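Local atomic coordinates of single-stranded DNA-binding protein WHY3, chloroplastic (Arabidopsis thaliana, PDB entry 4KOQ), a protein that binds single-stranded DNA in chloroplasts and nucleus, guarding the plastid genome against illegitimate recombination and repressing transcription of the kinesin gene KP1. Residues 62-67 and 131-136; 45-50 and 156-161; 13-18 and 145-150. One frame throughout, in Å; residues are numbered along the deposited sequence.

Contact 1: residues 62-67 and 131-136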
ATOM      1  N   TRP A  62       3.850  29.451  16.711  1.00 36.41           N
ATOM      2  CA  TRP A  62       3.154  28.282  17.218  1.00 39.55           C
ATOM      3  C   TRP A  62       2.336  28.593  18.446  1.00 36.46           C
ATOM      4  O   TRP A  62       1.450  27.827  18.825  1.00 39.30           O
ATOM      5  CB  TRP A  62       4.150  27.155  17.471  1.00 39.48           C
ATOM      6  CG  TRP A  62       4.791  26.716  16.181  1.00 42.37           C
ATOM      7  CD1 TRP A  62       6.025  27.063  15.714  1.00 36.60           C
ATOM      8  CD2 TRP A  62       4.203  25.881  15.171  1.00 33.64           C
ATOM      9  NE1 TRP A  62       6.242  26.496  14.487  1.00 35.53           N
ATOM     10  CE2 TRP A  62       5.142  25.759  14.136  1.00 35.38           C
ATOM     11  CE3 TRP A  62       2.965  25.238  15.043  1.00 38.74           C
ATOM     12  CZ2 TRP A  62       4.891  25.014  12.983  1.00 36.67           C
ATOM     13  CZ3 TRP A  62       2.712  24.497  13.898  1.00 34.43           C
ATOM     14  CH2 TRP A  62       3.670  24.381  12.894  1.00 29.45           C
ATOM     15  N   SER A  63       2.586  29.750  19.052  1.00 40.25           N
ATOM     16  CA  SER A  63       1.808  30.157  20.209  1.00 38.74           C
ATOM     17  C   SER A  63       0.414  30.547  19.733  1.00 42.48           C
ATOM     18  O   SER A  63      -0.542  30.540  20.504  1.00 44.56           O
ATOM     19  CB  SER A  63       2.504  31.309  20.980  1.00 39.48           C
ATOM     20  OG  SER A  63       2.326  32.572  20.364  1.00 43.08           O
ATOM     21  N   ARG A  64       0.299  30.873  18.448  1.00 35.08           N
ATOM     22  CA  ARG A  64      -0.995  31.196  17.852  1.00 37.05           C
ATOM     23  C   ARG A  64      -1.492  30.080  16.890  1.00 32.65           C
ATOM     24  O   ARG A  64      -2.298  30.318  15.988  1.00 28.61           O
ATOM     25  CB  ARG A  64      -0.893  32.530  17.132  1.00 40.51           C
ATOM     26  CG  ARG A  64      -0.804  33.695  18.127  1.00 54.92           C
ATOM     27  CD  ARG A  64      -0.609  35.052  17.476  1.00 60.28           C
ATOM     28  NE  ARG A  64      -1.625  35.373  16.480  1.00 66.58           N
ATOM     29  CZ  ARG A  64      -1.378  35.588  15.189  1.00 73.31           C
ATOM     30  NH1 ARG A  64      -0.138  35.531  14.707  1.00 68.99           N
ATOM     31  NH2 ARG A  64      -2.380  35.877  14.369  1.00 75.38           N
ATOM     32  N   LYS A  65      -1.014  28.872  17.115  1.00 31.94           N
ATOM     33  CA  LYS A  65      -1.409  27.746  16.258  1.00 32.09           C
ATOM     34  C   LYS A  65      -2.884  27.426  16.411  1.00 33.09           C
ATOM     35  O   LYS A  65      -3.507  27.706  17.448  1.00 30.67           O
ATOM     36  CB  LYS A  65      -0.592  26.520  16.612  1.00 25.81           C
ATOM     37  CG  LYS A  65      -0.991  25.844  17.879  1.00 37.40           C
ATOM     38  CD  LYS A  65      -0.012  24.741  18.217  1.00 40.67           C
ATOM     39  CE  LYS A  65      -0.428  24.026  19.496  1.00 44.73           C
ATOM     40  NZ  LYS A  65       0.477  22.889  19.820  1.00 39.33           N
ATOM     41  N   GLN A  66      -3.453  26.831  15.373  1.00 22.73           N
ATOM     42  CA  GLN A  66      -4.791  26.310  15.450  1.00 19.64           C
ATOM     43  C   GLN A  66      -4.712  24.853  15.061  1.00 20.39           C
ATOM     44  O   GLN A  66      -3.974  24.512  14.170  1.00 22.05           O
ATOM     45  CB  GLN A  66      -5.727  27.066  14.532  1.00 29.20           C
ATOM     46  CG  GLN A  66      -5.837  28.569  14.839  1.00 30.73           C
ATOM     47  CD  GLN A  66      -6.535  28.877  16.125  1.00 29.21           C
ATOM     48  OE1 GLN A  66      -7.279  28.064  16.673  1.00 28.75           O
ATOM     49  NE2 GLN A  66      -6.289  30.094  16.648  1.00 36.21           N
ATOM     50  N   VAL A  67      -5.479  24.022  15.739  1.00 22.19           N
ATOM     51  CA  VAL A  67      -5.429  22.583  15.486  1.00 22.05           C
ATOM     52  C   VAL A  67      -6.761  21.995  15.064  1.00 23.35           C
ATOM     53  O   VAL A  67      -7.844  22.518  15.366  1.00 23.34           O
ATOM     54  CB  VAL A  67      -4.931  21.836  16.738  1.00 25.59           C
ATOM     55  CG1 VAL A  67      -3.666  22.511  17.244  1.00 27.65           C
ATOM     56  CG2 VAL A  67      -5.981  21.809  17.784  1.00 35.43           C
ATOM     57  N   VAL A 131     -14.542  36.852  16.504  1.00 54.15           N
ATOM     58  CA  VAL A 131     -13.230  36.571  15.966  1.00 45.25           C
ATOM     59  C   VAL A 131     -13.278  35.310  15.092  1.00 35.65           C
ATOM     60  O   VAL A 131     -13.917  34.317  15.416  1.00 31.76           O
ATOM     61  CB  VAL A 131     -12.174  36.440  17.088  1.00 52.17           C
ATOM     62  CG1 VAL A 131     -10.811  36.177  16.510  1.00 53.79           C
ATOM     63  CG2 VAL A 131     -12.137  37.714  17.920  1.00 61.46           C
ATOM     64  N   ASP A 132     -12.657  35.432  13.941  1.00 31.62           N
ATOM     65  CA  ASP A 132     -12.425  34.328  13.021  1.00 29.85           C
ATOM     66  C   ASP A 132     -10.900  34.310  12.856  1.00 32.01           C
ATOM     67  O   ASP A 132     -10.323  35.294  12.369  1.00 37.78           O
ATOM     68  CB  ASP A 132     -13.104  34.631  11.685  1.00 31.49           C
ATOM     69  CG  ASP A 132     -13.110  33.443  10.753  1.00 41.32           C
ATOM     70  OD1 ASP A 132     -12.181  32.639  10.888  1.00 35.62           O
ATOM     71  OD2 ASP A 132     -14.035  33.309   9.909  1.00 35.50           O
ATOM     72  N   GLU A 133     -10.246  33.232  13.306  1.00 30.53           N
ATOM     73  CA  GLU A 133      -8.819  33.060  13.080  1.00 29.92           C
ATOM     74  C   GLU A 133      -8.667  32.014  11.980  1.00 27.33           C
ATOM     75  O   GLU A 133      -9.121  30.897  12.165  1.00 29.75           O
ATOM     76  CB  GLU A 133      -8.152  32.530  14.340  1.00 33.10           C
ATOM     77  CG  GLU A 133      -8.326  33.446  15.557  1.00 45.11           C
ATOM     78  CD  GLU A 133      -7.411  34.636  15.491  1.00 58.32           C
ATOM     79  OE1 GLU A 133      -6.204  34.439  15.232  1.00 72.59           O
ATOM     80  OE2 GLU A 133      -7.894  35.774  15.682  1.00 76.88           O
ATOM     81  N   SER A 134      -8.065  32.392  10.868  1.00 28.13           N
ATOM     82  CA  SER A 134      -8.076  31.598   9.637  1.00 27.11           C
ATOM     83  C   SER A 134      -6.642  31.506   9.147  1.00 35.31           C
ATOM     84  O   SER A 134      -5.955  32.512   9.095  1.00 35.66           O
ATOM     85  CB  SER A 134      -8.986  32.282   8.602  1.00 30.76           C
ATOM     86  OG  SER A 134      -9.332  31.470   7.474  1.00 35.06           O
ATOM     87  N   VAL A 135      -6.174  30.290   8.865  1.00 25.29           N
ATOM     88  CA  VAL A 135      -4.813  30.061   8.377  1.00 21.40           C
ATOM     89  C   VAL A 135      -4.942  29.304   7.073  1.00 23.74           C
ATOM     90  O   VAL A 135      -5.668  28.318   7.030  1.00 21.03           O
ATOM     91  CB  VAL A 135      -3.966  29.205   9.351  1.00 25.05           C
ATOM     92  CG1 VAL A 135      -2.553  28.982   8.770  1.00 23.42           C
ATOM     93  CG2 VAL A 135      -3.854  29.872  10.703  1.00 35.93           C
ATOM     94  N   TYR A 136      -4.279  29.780   6.025  1.00 21.44           N
ATOM     95  CA  TYR A 136      -4.304  29.145   4.708  1.00 21.79           C
ATOM     96  C   TYR A 136      -2.922  28.673   4.386  1.00 20.58           C
ATOM     97  O   TYR A 136      -1.935  29.373   4.696  1.00 23.69           O
ATOM     98  CB  TYR A 136      -4.658  30.168   3.647  1.00 25.73           C
ATOM     99  CG  TYR A 136      -6.090  30.623   3.679  1.00 25.05           C
ATOM    100  CD1 TYR A 136      -6.497  31.645   4.525  1.00 27.84           C
ATOM    101  CD2 TYR A 136      -7.027  30.055   2.834  1.00 27.70           C
ATOM    102  CE1 TYR A 136      -7.829  32.064   4.536  1.00 29.19           C
ATOM    103  CE2 TYR A 136      -8.345  30.450   2.851  1.00 28.82           C
ATOM    104  CZ  TYR A 136      -8.735  31.469   3.683  1.00 31.19           C
ATOM    105  OH  TYR A 136     -10.060  31.856   3.688  1.00 31.88           O
TER
HETATM  106  O   HOH W   1      -4.196  32.067  14.184  1.00 46.67           O
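E133 reaches from strand 131-140 toward Q66 and R64 of segment 62-67, and its side chain carries this contact at the protein surface. Its CB points at the other segment and lies 3.8 Å from Q66 NE2. The next carbon, E133 CG, stays beside the same amide, 4.1 Å from Q66 NE2, so the aliphatic stem of the glutamate packs against the amide nitrogen by van der Waals contact. Q66 comes in across this stem at about a right angle, its amide plane turned 47° from the carboxylate. Beyond CG the chain bends (chi2 -77°) and swings the carboxylate toward R64. There E133 OE1 stands 4.2 Å from R64 NH2, too far for a salt bridge, with the guanidinium and carboxylate planes nearly perpendicular at 83°. The opposite charges should still attract weakly. R64 is itself bent at chi3, which curls its end back toward the glutamate, and a weak, long ion pair links its NH1 to D61.

A water bridges the two segments. It donates to both sides, to R64 O at 3.1 Å and to E133 OE1 at 3.3 Å, and so ties the R64 carbonyl to the carboxylate across the gap.

The backbones themselves stay well apart: Q66 CA and V135 CA, the closest pair of alpha carbons, are 8.0 Å from each other. Each strand is paired within its own antiparallel sheet, Q66 with F51 of strand 39-56, E133 with V124 and V135 with L122 of strand 117-126. Q66 also touches L122 and V124, while V135 packs on F51 and A20, so the contact lies where the two sheets of the Whirly fold meet.

Contact 2: residues 45-50 and 156-161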
ATOM      1  N   GLY A  45      -7.880   5.805  15.937  1.00 24.68           N
ATOM      2  CA  GLY A  45      -6.841   6.783  15.801  1.00 18.75           C
ATOM      3  C   GLY A  45      -7.272   7.933  14.920  1.00 19.23           C
ATOM      4  O   GLY A  45      -8.342   7.900  14.322  1.00 20.99           O
ATOM      5  N   PHE A  46      -6.434   8.958  14.835  1.00 21.01           N
ATOM      6  CA  PHE A  46      -6.756  10.121  13.983  1.00 19.25           C
ATOM      7  C   PHE A  46      -5.459  10.841  13.690  1.00 21.04           C
ATOM      8  O   PHE A  46      -4.399  10.438  14.180  1.00 19.89           O
ATOM      9  CB  PHE A  46      -7.748  11.072  14.674  1.00 19.46           C
ATOM     10  CG  PHE A  46      -7.246  11.645  15.984  1.00 21.90           C
ATOM     11  CD1 PHE A  46      -7.349  10.906  17.148  1.00 24.98           C
ATOM     12  CD2 PHE A  46      -6.699  12.917  16.055  1.00 22.71           C
ATOM     13  CE1 PHE A  46      -6.887  11.425  18.369  1.00 31.15           C
ATOM     14  CE2 PHE A  46      -6.241  13.439  17.272  1.00 29.69           C
ATOM     15  CZ  PHE A  46      -6.338  12.676  18.427  1.00 29.89           C
ATOM     16  N   LEU A  47      -5.539  11.897  12.876  1.00 17.96           N
ATOM     17  CA  LEU A  47      -4.396  12.725  12.588  1.00 18.08           C
ATOM     18  C   LEU A  47      -4.628  14.115  13.162  1.00 20.02           C
ATOM     19  O   LEU A  47      -5.700  14.719  12.973  1.00 21.50           O
ATOM     20  CB  LEU A  47      -4.200  12.880  11.057  1.00 19.43           C
ATOM     21  CG  LEU A  47      -3.856  11.582  10.314  1.00 17.83           C
ATOM     22  CD1 LEU A  47      -3.631  11.818   8.834  1.00 22.86           C
ATOM     23  CD2 LEU A  47      -2.660  10.868  10.900  1.00 22.00           C
ATOM     24  N   LEU A  48      -3.621  14.634  13.837  1.00 17.97           N
ATOM     25  CA  LEU A  48      -3.671  15.975  14.385  1.00 19.99           C
ATOM     26  C   LEU A  48      -2.931  16.939  13.465  1.00 20.41           C
ATOM     27  O   LEU A  48      -1.723  16.814  13.237  1.00 24.03           O
ATOM     28  CB  LEU A  48      -2.979  16.017  15.757  1.00 23.56           C
ATOM     29  CG  LEU A  48      -3.043  17.379  16.468  1.00 31.57           C
ATOM     30  CD1 LEU A  48      -4.485  17.813  16.646  1.00 30.65           C
ATOM     31  CD2 LEU A  48      -2.325  17.330  17.807  1.00 44.05           C
ATOM     32  N   LEU A  49      -3.673  17.900  12.950  1.00 18.57           N
ATOM     33  CA  LEU A  49      -3.133  18.942  12.098  1.00 18.82           C
ATOM     34  C   LEU A  49      -2.931  20.213  12.905  1.00 22.48           C
ATOM     35  O   LEU A  49      -3.850  20.645  13.579  1.00 23.57           O
ATOM     36  CB  LEU A  49      -4.135  19.295  11.008  1.00 17.33           C
ATOM     37  CG  LEU A  49      -4.788  18.201  10.165  1.00 31.92           C
ATOM     38  CD1 LEU A  49      -5.359  18.800   8.879  1.00 30.31           C
ATOM     39  CD2 LEU A  49      -3.870  17.113   9.840  1.00 27.45           C
ATOM     40  N   GLN A  50      -1.739  20.800  12.815  1.00 20.48           N
ATOM     41  CA  GLN A  50      -1.427  22.058  13.502  1.00 21.06           C
ATOM     42  C   GLN A  50      -1.006  23.088  12.489  1.00 20.59           C
ATOM     43  O   GLN A  50      -0.065  22.861  11.743  1.00 20.56           O
ATOM     44  CB  GLN A  50      -0.308  21.824  14.514  1.00 25.49           C
ATOM     45  CG  GLN A  50      -0.625  20.652  15.467  1.00 28.85           C
ATOM     46  CD  GLN A  50       0.338  20.571  16.665  1.00 42.44           C
ATOM     47  OE1 GLN A  50       0.607  21.567  17.345  1.00 46.20           O
ATOM     48  NE2 GLN A  50       0.849  19.388  16.916  1.00 43.44           N
ATOM     49  N   PRO A 156      -5.078   1.824   8.004  1.00 22.49           N
ATOM     50  CA  PRO A 156      -5.211   0.504   8.674  1.00 22.23           C
ATOM     51  C   PRO A 156      -4.713   0.461  10.107  1.00 22.21           C
ATOM     52  O   PRO A 156      -5.282  -0.270  10.928  1.00 23.61           O
ATOM     53  CB  PRO A 156      -4.429  -0.451   7.772  1.00 26.76           C
ATOM     54  CG  PRO A 156      -3.847   0.357   6.718  1.00 21.44           C
ATOM     55  CD  PRO A 156      -4.374   1.726   6.719  1.00 19.70           C
ATOM     56  N   HIS A 157      -3.729   1.285  10.438  1.00 17.24           N
ATOM     57  CA  HIS A 157      -3.273   1.419  11.811  1.00 16.45           C
ATOM     58  C   HIS A 157      -4.245   2.163  12.658  1.00 22.51           C
ATOM     59  O   HIS A 157      -4.465   1.788  13.809  1.00 22.16           O
ATOM     60  CB  HIS A 157      -1.918   2.135  11.817  1.00 26.14           C
ATOM     61  CG  HIS A 157      -0.880   1.392  11.049  1.00 30.48           C
ATOM     62  ND1 HIS A 157      -0.062   0.449  11.634  1.00 43.99           N
ATOM     63  CD2 HIS A 157      -0.549   1.422   9.735  1.00 23.88           C
ATOM     64  CE1 HIS A 157       0.728  -0.073  10.710  1.00 42.35           C
ATOM     65  NE2 HIS A 157       0.443   0.487   9.547  1.00 32.37           N
ATOM     66  N   LEU A 158      -4.867   3.212  12.107  1.00 18.36           N
ATOM     67  CA  LEU A 158      -5.792   4.001  12.890  1.00 16.03           C
ATOM     68  C   LEU A 158      -7.050   3.235  13.276  1.00 20.31           C
ATOM     69  O   LEU A 158      -7.677   3.561  14.317  1.00 21.94           O
ATOM     70  CB  LEU A 158      -6.190   5.318  12.221  1.00 17.90           C
ATOM     71  CG  LEU A 158      -5.044   6.245  11.820  1.00 17.04           C
ATOM     72  CD1 LEU A 158      -5.575   7.518  11.182  1.00 16.79           C
ATOM     73  CD2 LEU A 158      -4.099   6.576  12.931  1.00 17.07           C
ATOM     74  N   ILE A 159      -7.429   2.267  12.451  1.00 19.58           N
ATOM     75  CA  ILE A 159      -8.607   1.451  12.736  1.00 18.46           C
ATOM     76  C   ILE A 159      -8.257   0.145  13.477  1.00 24.84           C
ATOM     77  O   ILE A 159      -9.127  -0.686  13.726  1.00 21.69           O
ATOM     78  CB  ILE A 159      -9.420   1.144  11.489  1.00 19.61           C
ATOM     79  CG1 ILE A 159      -8.649   0.262  10.526  1.00 20.90           C
ATOM     80  CG2 ILE A 159      -9.823   2.450  10.797  1.00 24.25           C
ATOM     81  CD1 ILE A 159      -9.483  -0.239   9.313  1.00 23.14           C
ATOM     82  N   GLY A 160      -6.993  -0.024  13.815  1.00 22.09           N
ATOM     83  CA  GLY A 160      -6.529  -1.169  14.580  1.00 24.56           C
ATOM     84  C   GLY A 160      -6.255  -2.440  13.832  1.00 29.65           C
ATOM     85  O   GLY A 160      -5.986  -3.461  14.463  1.00 28.05           O
ATOM     86  N   TRP A 161      -6.288  -2.405  12.502  1.00 21.73           N
ATOM     87  CA  TRP A 161      -6.137  -3.611  11.732  1.00 23.51           C
ATOM     88  C   TRP A 161      -4.687  -4.044  11.637  1.00 31.19           C
ATOM     89  O   TRP A 161      -4.409  -5.167  11.281  1.00 29.02           O
ATOM     90  CB  TRP A 161      -6.765  -3.482  10.340  1.00 21.29           C
ATOM     91  CG  TRP A 161      -8.274  -3.576  10.379  1.00 19.82           C
ATOM     92  CD1 TRP A 161      -9.079  -3.395  11.448  1.00 19.81           C
ATOM     93  CD2 TRP A 161      -9.123  -3.929   9.294  1.00 19.48           C
ATOM     94  NE1 TRP A 161     -10.404  -3.559  11.086  1.00 22.26           N
ATOM     95  CE2 TRP A 161     -10.447  -3.894   9.765  1.00 21.47           C
ATOM     96  CE3 TRP A 161      -8.896  -4.232   7.965  1.00 18.30           C
ATOM     97  CZ2 TRP A 161     -11.523  -4.185   8.953  1.00 20.96           C
ATOM     98  CZ3 TRP A 161      -9.970  -4.518   7.157  1.00 21.57           C
ATOM     99  CH2 TRP A 161     -11.265  -4.511   7.662  1.00 21.58           C
TER
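L158, in the last turn of helix 141-158, points its CB at G45, just before the strand run 46-50, and its side chain lies along the backbone of G45 and F46. The helix ends in a Schellman motif: W161 N bonds to P156 O at 2.8 Å and G160 N to H157 O at 3.1 Å, with G160 taking the positive phi that turns the chain out of the helix. L158 CB faces G45, lying 3.9 Å from G45 CA. With CG beside its own backbone N (chi1 -55°), the isobutyl group runs on along the strand and spreads its two methyls over the next peptide, CD2 at 3.8 Å from F46 N and CD1 at 4.0 Å from F46 CA.

L47 leaves the strand neither toward nor away from the helix end, but its CD2 reaches to 4.4 Å from L158 CD1, a loose apolar touch. F46 sets off away from the helix end, and its side chain touches R27 and S69. A side chain on G45 would run into L158 CD2, so the bare alpha carbon lets helix and strand close up. With an alanine at the L158 position the G45-F46 peptide would probably lose its methyl cover and L47 CD2 its neighbour, though the backbone link could remain.

The leucine is buried further by V72 and I75 of helix 72-79 and by F164 of the third subunit. L47 also meets I75 of its own chain and W161 of the third subunit, so this junction of sheet and helix end also belongs to the packing of the tetramer. Its polar anchor is one hydrogen bond from G45 to the helix end: G45 N donates to L158 O over 2.8 Å with an N-H...O angle of 164°, meeting a lone pair in the carbonyl plane.

Contact 3: residues 13-18 and 145-150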
ATOM      1  N   HIS A  13       4.923  15.317  10.370  1.00 20.72           N
ATOM      2  CA  HIS A  13       5.322  15.627   9.021  1.00 20.25           C
ATOM      3  C   HIS A  13       4.927  17.073   8.759  1.00 21.48           C
ATOM      4  O   HIS A  13       3.772  17.427   8.896  1.00 19.90           O
ATOM      5  CB  HIS A  13       4.663  14.657   8.051  1.00 20.48           C
ATOM      6  CG  HIS A  13       4.825  15.028   6.610  1.00 20.97           C
ATOM      7  ND1 HIS A  13       6.044  15.011   5.959  1.00 22.52           N
ATOM      8  CD2 HIS A  13       3.918  15.450   5.703  1.00 24.08           C
ATOM      9  CE1 HIS A  13       5.871  15.400   4.706  1.00 24.84           C
ATOM     10  NE2 HIS A  13       4.593  15.682   4.529  1.00 24.62           N
ATOM     11  N   SER A  14       5.906  17.904   8.406  1.00 19.84           N
ATOM     12  CA  SER A  14       5.669  19.332   8.190  1.00 24.19           C
ATOM     13  C   SER A  14       5.840  19.862   6.757  1.00 25.82           C
ATOM     14  O   SER A  14       6.685  19.419   5.990  1.00 24.85           O
ATOM     15  CB  SER A  14       6.594  20.110   9.110  1.00 29.65           C
ATOM     16  OG  SER A  14       6.382  19.682  10.437  1.00 28.89           O
ATOM     17  N   ILE A  15       5.059  20.890   6.461  1.00 19.70           N
ATOM     18  CA  ILE A  15       5.120  21.628   5.221  1.00 22.60           C
ATOM     19  C   ILE A  15       5.262  23.073   5.603  1.00 23.17           C
ATOM     20  O   ILE A  15       4.421  23.604   6.330  1.00 20.82           O
ATOM     21  CB  ILE A  15       3.861  21.397   4.424  1.00 21.85           C
ATOM     22  CG1 ILE A  15       3.758  19.912   4.087  1.00 28.44           C
ATOM     23  CG2 ILE A  15       3.850  22.212   3.126  1.00 23.22           C
ATOM     24  CD1 ILE A  15       2.382  19.466   3.714  1.00 37.88           C
ATOM     25  N   TYR A  16       6.340  23.696   5.137  1.00 19.60           N
ATOM     26  CA  TYR A  16       6.656  25.067   5.498  1.00 23.25           C
ATOM     27  C   TYR A  16       6.526  25.974   4.293  1.00 23.50           C
ATOM     28  O   TYR A  16       7.158  25.747   3.268  1.00 24.92           O
ATOM     29  CB  TYR A  16       8.087  25.122   5.998  1.00 24.93           C
ATOM     30  CG  TYR A  16       8.342  24.297   7.211  1.00 24.79           C
ATOM     31  CD1 TYR A  16       7.908  24.708   8.447  1.00 23.98           C
ATOM     32  CD2 TYR A  16       9.015  23.083   7.119  1.00 30.82           C
ATOM     33  CE1 TYR A  16       8.127  23.953   9.559  1.00 31.60           C
ATOM     34  CE2 TYR A  16       9.246  22.324   8.236  1.00 34.86           C
ATOM     35  CZ  TYR A  16       8.807  22.769   9.448  1.00 32.29           C
ATOM     36  OH  TYR A  16       9.024  22.024  10.570  1.00 38.30           O
ATOM     37  N   LYS A  17       5.667  26.982   4.385  1.00 23.36           N
ATOM     38  CA  LYS A  17       5.487  27.867   3.277  1.00 20.81           C
ATOM     39  C   LYS A  17       5.725  29.312   3.698  1.00 24.51           C
ATOM     40  O   LYS A  17       6.040  29.601   4.859  1.00 25.68           O
ATOM     41  CB  LYS A  17       4.085  27.686   2.658  1.00 24.76           C
ATOM     42  CG  LYS A  17       3.890  26.333   1.949  1.00 22.10           C
ATOM     43  CD  LYS A  17       4.809  26.170   0.719  1.00 28.11           C
ATOM     44  CE  LYS A  17       4.875  24.725   0.272  1.00 28.73           C
ATOM     45  NZ  LYS A  17       3.719  24.399  -0.576  1.00 36.39           N
ATOM     46  N   GLY A  18       5.529  30.220   2.750  1.00 31.27           N
ATOM     47  CA  GLY A  18       5.851  31.615   2.961  1.00 36.17           C
ATOM     48  C   GLY A  18       5.115  32.292   4.093  1.00 34.21           C
ATOM     49  O   GLY A  18       5.704  33.081   4.833  1.00 34.27           O
ATOM     50  N   ALA A 145       0.654  14.479  -2.853  1.00 19.80           N
ATOM     51  CA  ALA A 145       0.880  13.056  -3.127  1.00 18.37           C
ATOM     52  C   ALA A 145       1.559  12.313  -1.958  1.00 17.46           C
ATOM     53  O   ALA A 145       1.262  11.125  -1.703  1.00 16.86           O
ATOM     54  CB  ALA A 145       1.737  12.859  -4.445  1.00 18.89           C
ATOM     55  N   VAL A 146       2.468  13.003  -1.288  1.00 17.48           N
ATOM     56  CA  VAL A 146       3.123  12.488  -0.097  1.00 17.73           C
ATOM     57  C   VAL A 146       2.029  12.238   0.947  1.00 17.12           C
ATOM     58  O   VAL A 146       1.996  11.181   1.582  1.00 16.49           O
ATOM     59  CB  VAL A 146       4.140  13.456   0.461  1.00 16.81           C
ATOM     60  CG1 VAL A 146       4.697  12.981   1.822  1.00 18.55           C
ATOM     61  CG2 VAL A 146       5.306  13.616  -0.515  1.00 18.10           C
ATOM     62  N   LEU A 147       1.159  13.223   1.151  1.00 21.11           N
ATOM     63  CA  LEU A 147       0.017  13.016   2.091  1.00 16.80           C
ATOM     64  C   LEU A 147      -0.876  11.852   1.728  1.00 21.24           C
ATOM     65  O   LEU A 147      -1.229  11.029   2.593  1.00 20.37           O
ATOM     66  CB  LEU A 147      -0.824  14.297   2.240  1.00 17.81           C
ATOM     67  CG  LEU A 147      -0.092  15.531   2.722  1.00 20.16           C
ATOM     68  CD1 LEU A 147      -1.028  16.745   2.917  1.00 23.42           C
ATOM     69  CD2 LEU A 147       0.687  15.253   4.000  1.00 26.19           C
ATOM     70  N   ILE A 148      -1.267  11.751   0.467  1.00 18.68           N
ATOM     71  CA  ILE A 148      -2.055  10.598   0.049  1.00 20.61           C
ATOM     72  C   ILE A 148      -1.370   9.271   0.370  1.00 21.84           C
ATOM     73  O   ILE A 148      -2.011   8.334   0.887  1.00 21.01           O
ATOM     74  CB  ILE A 148      -2.437  10.652  -1.450  1.00 26.11           C
ATOM     75  CG1 ILE A 148      -3.317  11.858  -1.758  1.00 28.31           C
ATOM     76  CG2 ILE A 148      -3.176   9.383  -1.852  1.00 26.73           C
ATOM     77  CD1 ILE A 148      -3.489  12.068  -3.259  1.00 35.78           C
ATOM     78  N   SER A 149      -0.082   9.157   0.061  1.00 20.80           N
ATOM     79  CA  SER A 149       0.634   7.938   0.391  1.00 17.99           C
ATOM     80  C   SER A 149       0.653   7.670   1.898  1.00 18.10           C
ATOM     81  O   SER A 149       0.350   6.553   2.342  1.00 19.00           O
ATOM     82  CB  SER A 149       2.044   7.962  -0.208  1.00 22.71           C
ATOM     83  OG  SER A 149       2.895   6.934   0.292  1.00 24.37           O
ATOM     84  N   ALA A 150       0.979   8.706   2.698  1.00 17.48           N
ATOM     85  CA  ALA A 150       1.055   8.572   4.142  1.00 17.35           C
ATOM     86  C   ALA A 150      -0.323   8.259   4.743  1.00 20.82           C
ATOM     87  O   ALA A 150      -0.420   7.471   5.679  1.00 18.83           O
ATOM     88  CB  ALA A 150       1.613   9.859   4.772  1.00 18.14           C
TER
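H13 and I15, both pointing from strand 13-16 toward helix 145-150, meet V146 and L147 there in a wholly buried contact. Strand and helix run nearly antiparallel, at 167°, with axes 11.2 Å apart, and the gap is bridged by side chains alone.

Methyl groups against an aromatic ring make up the first kind of contact. L147 CD2 comes to the edge of the imidazole, near its plane, 3.7 Å from H13 CD2. V146 CG1 approaches the same ring obliquely, 3.8 Å from H13 NE2. The histidine can stretch this far because its CG stands opposite the backbone N (chi1 170°), which carries the ring out from the strand.

The second kind is purely aliphatic: I15 CD1 lies 4.4 Å from L147 CD1, so the two branches of one leucine serve two neighbours, CD2 the ring and CD1 the isoleucine. I24 of strand 20-33 and I139 of strand 131-140 add to this apolar layer.

An ionic link lies just beyond: K17 NZ, in a region inferred by similarity to be needed for single-stranded DNA binding, forms a salt bridge with E143 of the same helix. In the third subunit, V72 packs on V146 and E44 on H13. Methyls beside NE2 would tend to disfavour a charged imidazole.

Overall arrangement
Contacts 2 and 3 both use helix 141-158 and lay it on the sheet of strands 9-16 to 59-70: contact 3 in the N-terminal half of the helix, contact 2 at its C-terminal end, with centres about 16 Å apart. Both also meet the third subunit of the tetramer. Contact 1 joins the same sheet to the second one through strand 131-140, which leads directly into the helix. Its centre lies about 23 Å from that of contact 2, yet the two touch, K65 NZ bonding to Q50 OE1 at 2.8 Å. Contact 3, about 19 Å from contact 1 between centres, contains the first residues of the region implicated by similarity in single-stranded DNA binding.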